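PFC0360w protein (Plasmodium falciparum, PDB 3NI8) probably stimulates the ATPase activity of the chaperone Hsp90 in the malaria parasite as an Aha1-type co-chaperone. Local coordinates at residues A[27-30]-A[31-35]. Sequence-based numbering, arbitrary orientation. Where two conformers were deposited one is given.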
loop_
_atom_site.group_PDB
_atom_site.type_symbol
_atom_site.label_atom_id
_atom_site.label_comp_id
_atom_site.label_asym_id
_atom_site.label_seq_id
_atom_site.Cartn_x
_atom_site.Cartn_y
_atom_site.Cartn_z
ATOM N N TYR A 27 12.085 -8.940 3.792
ATOM C CA TYR A 27 12.934 -7.906 4.364
ATOM C C TYR A 27 13.573 -8.409 5.646
ATOM O O TYR A 27 12.942 -9.157 6.401
ATOM C CB TYR A 27 12.121 -6.635 4.639
ATOM C CG TYR A 27 11.630 -5.945 3.373
ATOM C CD1 TYR A 27 12.345 -4.902 2.817
ATOM C CD2 TYR A 27 10.451 -6.351 2.732
ATOM C CE1 TYR A 27 11.912 -4.274 1.660
ATOM C CE2 TYR A 27 10.013 -5.734 1.576
ATOM C CZ TYR A 27 10.746 -4.694 1.045
ATOM O OH TYR A 27 10.328 -4.047 -0.099
ATOM N N TYR A 28 14.815 -7.996 5.887
ATOM C CA TYR A 28 15.556 -8.413 7.071
ATOM C C TYR A 28 15.269 -7.490 8.237
ATOM O O TYR A 28 16.163 -6.914 8.851
ATOM C CB TYR A 28 17.044 -8.515 6.761
ATOM C CG TYR A 28 17.335 -9.594 5.739
ATOM C CD1 TYR A 28 17.160 -10.957 6.063
ATOM C CD2 TYR A 28 17.748 -9.270 4.450
ATOM C CE1 TYR A 28 17.423 -11.961 5.135
ATOM C CE2 TYR A 28 18.006 -10.265 3.505
ATOM C CZ TYR A 28 17.845 -11.610 3.860
ATOM O OH TYR A 28 18.103 -12.612 2.942
ATOM N N VAL A 29 13.993 -7.413 8.569
ATOM C CA VAL A 29 13.492 -6.477 9.533
ATOM C C VAL A 29 12.203 -7.150 10.052
ATOM O O VAL A 29 11.588 -7.931 9.323
ATOM C CB VAL A 29 13.272 -5.096 8.814
ATOM C CG1 VAL A 29 11.788 -4.813 8.541
ATOM C CG2 VAL A 29 13.925 -3.992 9.580
ATOM N N PRO A 30 11.811 -6.885 11.316
ATOM C CA PRO A 30 10.655 -7.572 11.896
ATOM C C PRO A 30 9.319 -6.954 11.437
ATOM O O PRO A 30 9.298 -5.792 11.026
ATOM C CB PRO A 30 10.859 -7.361 13.398
ATOM C CG PRO A 30 11.524 -6.023 13.485
ATOM C CD PRO A 30 12.402 -5.911 12.263
ATOM N N PRO A 31 8.200 -7.716 11.534
ATOM C CA PRO A 31 6.902 -7.287 10.958
ATOM C C PRO A 31 6.391 -5.902 11.364
ATOM O O PRO A 31 5.841 -5.182 10.511
ATOM C CB PRO A 31 5.919 -8.363 11.441
ATOM C CG PRO A 31 6.771 -9.560 11.723
ATOM C CD PRO A 31 8.099 -9.030 12.206
ATOM N N GLU A 32 6.572 -5.543 12.639
ATOM C CA GLU A 32 6.031 -4.293 13.202
ATOM C C GLU A 32 6.540 -3.049 12.482
ATOM O O GLU A 32 5.814 -2.062 12.326
ATOM C CB GLU A 32 6.336 -4.190 14.698
ATOM C CG GLU A 32 7.822 -4.254 15.062
ATOM C CD GLU A 32 8.086 -3.746 16.459
ATOM O OE1 GLU A 32 7.546 -2.668 16.773
ATOM O OE2 GLU A 32 8.810 -4.411 17.238
ATOM N N VAL A 33 7.789 -3.118 12.036
ATOM C CA VAL A 33 8.437 -2.029 11.331
ATOM C C VAL A 33 7.827 -1.883 9.922
ATOM O O VAL A 33 7.588 -0.772 9.443
ATOM C CB VAL A 33 9.985 -2.274 11.356
ATOM C CG1 VAL A 33 10.684 -1.771 10.137
ATOM C CG2 VAL A 33 10.598 -1.660 12.596
ATOM N N LEU A 34 7.557 -3.006 9.264
ATOM C CA LEU A 34 6.871 -2.961 7.972
ATOM C C LEU A 34 5.410 -2.519 8.117
ATOM O O LEU A 34 4.928 -1.701 7.326
ATOM C CB LEU A 34 6.960 -4.296 7.255
ATOM C CG LEU A 34 8.360 -4.690 6.804
ATOM C CD1 LEU A 34 8.311 -6.036 6.152
ATOM C CD2 LEU A 34 8.919 -3.609 5.840
ATOM N N PHE A 35 4.727 -3.045 9.138
ATOM C CA PHE A 35 3.368 -2.615 9.497
ATOM C C PHE A 35 3.281 -1.096 9.729
ATOM O O PHE A 35 2.364 -0.438 9.214
ATOM C CB PHE A 35 2.873 -3.394 10.738
ATOM C CG PHE A 35 1.469 -3.038 11.172
ATOM C CD1 PHE A 35 0.379 -3.761 10.707
ATOM C CD2 PHE A 35 1.243 -1.981 12.064
ATOM C CE1 PHE A 35 -0.935 -3.438 11.122
ATOM C CE2 PHE A 35 -0.055 -1.629 12.466
ATOM C CZ PHE A 35 -1.147 -2.371 11.996
#
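Pro31 follows directly on Pro30, the peptide bond between them bringing Pro31 CD to 3.4 Å from Pro30 CB, and it starts the first turn of helix 31-39, for which Pro30 is the N-cap residue. The Pro31 ring also touches Phe104 and Ser106 of strand 98-106 and Thr112 of strand 111-119. Val33 closes the turn: Val33 N donates to Pro30 O at 3.2 Å, bent to 141° at the hydrogen. Val33 CG1 also meets Val29 CG1 at 3.6 Å, the two side chains crossing nearly at right angles. Here the chain leaves edge strand 21-27 for helix 31-39, which helix 41-47 follows before the chain returns to the sheet; in the helix-grip (SRPBCC-type) fold of the Aha1 family the antiparallel sheet wraps round the long helix 132-150. Leu34 points back at the strand end. With CG beside the backbone N (chi1 -67°), it sets Leu34 CG 3.8 Å from Val29 CG1 and Leu34 CD1 4.0 Å from Tyr27 CD2, while Leu34 CD2 lies over one face of the Tyr27 ring, toward its rim. Ile148 of helix 132-150 touches both Tyr27 and Leu34.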